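Local atomic coordinates of hepatocyte growth factor-regulated tyrosine kinase substrate (Drosophila melanogaster, PDB entry 1DVP), a protein that binds ubiquitin, drives endosomal membrane invagination and multivesicular body formation, and promotes degradation of activated tyrosine kinase receptors, probably by sorting them. Residues K36-P40 and K41-A45; C196-K200 and Y201-K205. All coordinates share one frame; numbering follows the deposited sequence.

Contact 1: residues K36-P40 and K41-A45; sequences KDVTP and KNAFA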
loop_
_atom_site.group_PDB
_atom_site.type_symbol
_atom_site.label_atom_id
_atom_site.label_comp_id
_atom_site.label_asym_id
_atom_site.label_seq_id
_atom_site.Cartn_x
_atom_site.Cartn_y
_atom_site.Cartn_z
ATOM N N LYS A 36 15.877 23.176 9.060
ATOM C CA LYS A 36 16.727 24.279 9.516
ATOM C C LYS A 36 17.103 24.269 11.011
ATOM O O LYS A 36 17.371 25.323 11.603
ATOM C CB LYS A 36 16.080 25.626 9.179
ATOM C CG LYS A 36 15.444 25.724 7.801
ATOM C CD LYS A 36 16.467 25.842 6.706
ATOM C CE LYS A 36 15.881 26.610 5.506
ATOM N NZ LYS A 36 14.903 25.823 4.700
ATOM N N ASP A 37 17.097 23.111 11.650
ATOM C CA ASP A 37 17.503 23.069 13.054
ATOM C C ASP A 37 19.022 23.276 13.069
ATOM O O ASP A 37 19.596 23.817 14.003
ATOM C CB ASP A 37 17.200 21.711 13.681
ATOM C CG ASP A 37 15.756 21.537 14.053
ATOM O OD1 ASP A 37 14.969 22.501 13.921
ATOM O OD2 ASP A 37 15.410 20.412 14.491
ATOM N N VAL A 38 19.666 22.830 12.005
ATOM C CA VAL A 38 21.103 22.929 11.885
ATOM C C VAL A 38 21.442 23.277 10.442
ATOM O O VAL A 38 20.795 22.789 9.503
ATOM C CB VAL A 38 21.787 21.580 12.312
ATOM C CG1 VAL A 38 21.467 20.463 11.298
ATOM C CG2 VAL A 38 23.293 21.779 12.464
ATOM N N THR A 39 22.446 24.127 10.262
ATOM C CA THR A 39 22.851 24.517 8.919
ATOM C C THR A 39 23.666 23.446 8.201
ATOM O O THR A 39 24.273 22.577 8.828
ATOM C CB THR A 39 23.715 25.834 8.910
ATOM O OG1 THR A 39 25.069 25.525 9.258
ATOM C CG2 THR A 39 23.132 26.864 9.892
ATOM N N PRO A 40 23.669 23.493 6.859
ATOM C CA PRO A 40 24.427 22.537 6.043
ATOM C C PRO A 40 25.922 22.653 6.384
ATOM O O PRO A 40 26.653 21.674 6.382
ATOM C CB PRO A 40 24.115 22.992 4.614
ATOM C CG PRO A 40 22.688 23.473 4.733
ATOM C CD PRO A 40 22.725 24.263 6.021
ATOM N N LYS A 41 26.369 23.866 6.688
ATOM C CA LYS A 41 27.776 24.065 7.013
ATOM C C LYS A 41 28.172 23.434 8.315
ATOM O O LYS A 41 29.173 22.729 8.391
ATOM C CB LYS A 41 28.115 25.546 7.065
ATOM C CG LYS A 41 29.583 25.809 6.814
ATOM C CD LYS A 41 29.771 27.209 6.252
ATOM C CE LYS A 41 29.536 28.212 7.307
ATOM N NZ LYS A 41 30.600 28.051 8.322
ATOM N N ASN A 42 27.389 23.694 9.347
ATOM C CA ASN A 42 27.682 23.134 10.655
ATOM C C ASN A 42 27.571 21.595 10.618
ATOM O O ASN A 42 28.386 20.882 11.220
ATOM C CB ASN A 42 26.734 23.750 11.708
ATOM C CG ASN A 42 27.152 25.177 12.111
ATOM O OD1 ASN A 42 26.368 25.930 12.708
ATOM N ND2 ASN A 42 28.374 25.545 11.778
ATOM N N ALA A 43 26.574 21.084 9.905
ATOM C CA ALA A 43 26.408 19.634 9.810
ATOM C C ALA A 43 27.600 19.003 9.123
ATOM O O ALA A 43 28.151 18.012 9.611
ATOM C CB ALA A 43 25.172 19.294 9.061
ATOM N N PHE A 44 28.013 19.588 8.002
ATOM C CA PHE A 44 29.123 19.030 7.260
ATOM C C PHE A 44 30.462 19.065 7.981
ATOM O O PHE A 44 31.293 18.178 7.769
ATOM C CB PHE A 44 29.251 19.697 5.889
ATOM C CG PHE A 44 30.261 19.037 5.001
ATOM C CD1 PHE A 44 30.330 17.654 4.925
ATOM C CD2 PHE A 44 31.118 19.797 4.200
ATOM C CE1 PHE A 44 31.223 17.039 4.070
ATOM C CE2 PHE A 44 32.020 19.181 3.335
ATOM C CZ PHE A 44 32.071 17.796 3.271
ATOM N N ALA A 45 30.662 20.077 8.827
ATOM C CA ALA A 45 31.902 20.239 9.592
ATOM C C ALA A 45 31.927 19.196 10.692
ATOM O O ALA A 45 32.960 18.578 10.972
ATOM C CB ALA A 45 31.967 21.673 10.207
HETATM O O HOH W 1 23.444 25.323 12.840
#

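Contact 2: residues C196-K200 and Y201-K205; sequences CPLPK and YGIEK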
loop_
_atom_site.group_PDB
_atom_site.type_symbol
_atom_site.label_atom_id
_atom_site.label_comp_id
_atom_site.label_asym_id
_atom_site.label_seq_id
_atom_site.Cartn_x
_atom_site.Cartn_y
_atom_site.Cartn_z
ATOM N N CYS A 196 11.003 -8.553 5.595
ATOM C CA CYS A 196 12.262 -8.040 6.110
ATOM C C CYS A 196 12.098 -6.561 6.424
ATOM O O CYS A 196 11.128 -5.909 5.995
ATOM C CB CYS A 196 13.420 -8.253 5.126
ATOM S SG CYS A 196 13.361 -7.268 3.626
ATOM N N PRO A 197 13.031 -6.021 7.228
ATOM C CA PRO A 197 12.884 -4.600 7.543
ATOM C C PRO A 197 13.369 -3.725 6.408
ATOM O O PRO A 197 14.085 -4.197 5.520
ATOM C CB PRO A 197 13.692 -4.448 8.848
ATOM C CG PRO A 197 14.703 -5.518 8.764
ATOM C CD PRO A 197 13.958 -6.692 8.150
ATOM N N LEU A 198 12.933 -2.468 6.379
ATOM C CA LEU A 198 13.392 -1.559 5.331
ATOM C C LEU A 198 13.742 -0.326 6.121
ATOM O O LEU A 198 13.112 0.751 6.023
ATOM C CB LEU A 198 12.280 -1.305 4.338
ATOM C CG LEU A 198 11.843 -2.596 3.610
ATOM C CD1 LEU A 198 10.547 -2.320 2.868
ATOM C CD2 LEU A 198 12.913 -3.055 2.646
ATOM N N PRO A 199 14.800 -0.468 6.909
ATOM C CA PRO A 199 15.208 0.657 7.749
ATOM C C PRO A 199 15.525 1.967 7.006
ATOM O O PRO A 199 15.376 3.056 7.556
ATOM C CB PRO A 199 16.340 0.049 8.584
ATOM C CG PRO A 199 16.959 -0.976 7.630
ATOM C CD PRO A 199 15.787 -1.569 6.886
ATOM N N LYS A 200 15.902 1.880 5.746
ATOM C CA LYS A 200 16.192 3.113 5.014
ATOM C C LYS A 200 14.955 3.927 4.706
ATOM O O LYS A 200 15.044 5.126 4.393
ATOM C CB LYS A 200 16.953 2.830 3.731
ATOM C CG LYS A 200 18.407 2.617 3.971
ATOM C CD LYS A 200 19.008 1.739 2.879
ATOM C CE LYS A 200 20.162 0.817 3.413
ATOM N NZ LYS A 200 19.630 -0.470 4.003
ATOM N N TYR A 201 13.810 3.282 4.777
ATOM C CA TYR A 201 12.550 3.962 4.578
ATOM C C TYR A 201 11.910 4.263 5.934
ATOM O O TYR A 201 10.742 4.610 5.982
ATOM C CB TYR A 201 11.529 3.099 3.815
ATOM C CG TYR A 201 11.872 2.769 2.397
ATOM C CD1 TYR A 201 12.795 3.502 1.681
ATOM C CD2 TYR A 201 11.211 1.715 1.758
ATOM C CE1 TYR A 201 13.063 3.191 0.333
ATOM C CE2 TYR A 201 11.449 1.409 0.461
ATOM C CZ TYR A 201 12.377 2.143 -0.264
ATOM O OH TYR A 201 12.547 1.824 -1.593
ATOM N N GLY A 202 12.663 4.068 7.021
ATOM C CA GLY A 202 12.149 4.327 8.370
ATOM C C GLY A 202 11.309 3.172 8.864
ATOM O O GLY A 202 10.556 3.308 9.837
ATOM N N ILE A 203 11.420 2.012 8.218
ATOM C CA ILE A 203 10.611 0.887 8.671
ATOM C C ILE A 203 11.515 -0.150 9.344
ATOM O O ILE A 203 12.211 -0.887 8.672
ATOM C CB ILE A 203 9.903 0.239 7.480
ATOM C CG1 ILE A 203 9.290 1.338 6.598
ATOM C CG2 ILE A 203 8.848 -0.765 7.965
ATOM C CD1 ILE A 203 8.559 0.805 5.388
ATOM N N GLU A 204 11.497 -0.221 10.668
ATOM C CA GLU A 204 12.377 -1.153 11.378
ATOM C C GLU A 204 11.800 -2.566 11.486
ATOM O O GLU A 204 12.540 -3.540 11.478
ATOM C CB GLU A 204 12.709 -0.623 12.789
ATOM C CG GLU A 204 13.497 0.649 12.807
ATOM C CD GLU A 204 14.957 0.446 12.437
ATOM O OE1 GLU A 204 15.622 -0.417 13.057
ATOM O OE2 GLU A 204 15.451 1.150 11.532
ATOM N N LYS A 205 10.490 -2.677 11.587
ATOM C CA LYS A 205 9.851 -3.989 11.653
ATOM C C LYS A 205 9.900 -4.694 10.276
ATOM O O LYS A 205 10.036 -4.058 9.225
ATOM C CB LYS A 205 8.409 -3.796 12.078
ATOM C CG LYS A 205 7.515 -3.211 10.968
ATOM C CD LYS A 205 6.113 -2.871 11.483
ATOM C CE LYS A 205 5.461 -4.050 12.137
ATOM N NZ LYS A 205 4.628 -4.829 11.144
HETATM O O HOH W 2 14.665 3.091 10.304
#

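Contact 1: residues K36-P40 and K41-A45
Thr39 OG1 takes the backbone N-H of Asn42 in a nearly straight hydrogen bond, 3.0 Å from OG1 to Asn42 N with 172° at the hydrogen, and so makes Thr39 the N-cap of helix 40-51 in the VHS domain, an all-helical superhelix. The first turn of any helix has N-H groups with no preceding carbonyl to bind; here the threonine hydroxyl stands in for one. Its chi1 of 80° sets OG1 between the backbone N and the carbonyl carbon of its own residue, from where the oxygen faces the start of the helix. Regular helical bonding begins at the cap residue itself: Ala43 N binds Thr39 O at 2.9 Å, and Phe44 N binds Pro40 O at 3.0 Å.

A water adds a further link between cap and turn, accepting from Thr39 N and donating to Asn42 OD1. Asn42 suits the place, because its amide oxygen OD1 can accept a hydrogen bond from this water while its CB lies 3.5 Å from Thr39 OG1.

Pro40 is well placed as the first helical residue: it has no N-H to satisfy, and its ring already holds phi near the helical value. That ring packs on Pro76 and Glu80 of helix 74-81. Ala43, small and buried, lets the turn come close to helices 5-14 and 23-34, where it touches Phe6 and Ile33. Phe44 carries its ring to Phe90 and Asn86 of helix 84-96. Val38 joins the Phe6 and Ile33 side, and its two branches meet the first turn: CG2 rests 4.0 Å from Asn42 CB, while CG1 stands 4.5 Å from Ala43 CB.

Contact 2: residues C196-K200 and Y201-K205
Leu198 and Ile203 form an antiparallel hydrogen-bonded pair that closes a tight reversal of the chain in the FYVE zinc finger. Leu198 N donates a hydrogen bond to Ile203 O at 2.9 Å, in the carbonyl plane. In return Leu198 O accepts twice, from Ile203 N at 3.0 Å and from Tyr201 N at 2.9 Å, the two donors reaching it from opposite faces of its plane. Gly202 N adds a bond to Pro199 O, and Gly202 has positive phi, a conformation that glycine, lacking a CB, takes up readily.

Polar contacts continue through a water that donates to Pro199 O; its approach to Glu204 OE2 is too short to be trusted in detail. A bend at chi2 (-75°) folds the Glu204 carboxylate back beside the proline, leaving OE2 3.3 Å from Pro199 CB. Farther along, Pro197 has no N-H to donate, but its CA-H points to Lys205 O, 3.4 Å from CA to O.

Apolar contacts centre on Leu198, whose CB packs 4.2 Å from Ile203 CB and 4.1 Å from Tyr201 CD2. The leucine continues to Val207 and Leu217, and lies near Cys180 and Cys213 of one zinc site without joining it. Tyr201 has an apolar ring for Leu198 and a hydroxyl that hydrogen-bonds Asn182 O. Pro199, Lys200 and Glu204 meet Trp23 of the VHS domain, and Ile203 packs on Arg176 of the second subunit.

Backbone bonds thus fix the turn, leaving its side chains to connect the zinc finger with the VHS domain and the partner subunit.

Overall arrangement
Both contacts are local, but they belong to different domains: contact 1 starts a helix of the VHS superhelix, and contact 2 reverses the chain in the FYVE finger. Their centres are 26 Å apart, and their nearest atoms about 18 Å, so they do not touch. Contact 1 is partly buried among helices of its own domain, whereas contact 2 is a surface contact reaching Trp23 and a neighbouring subunit. Helix 23-34 is common to their surroundings, touching Val38 and Ala43 in one and Pro199 in the other. Contact 1 adds a side-chain hydroxyl to its backbone acceptors, whereas the cross-segment hydrogen bonds of contact 2 all use backbone carbonyls.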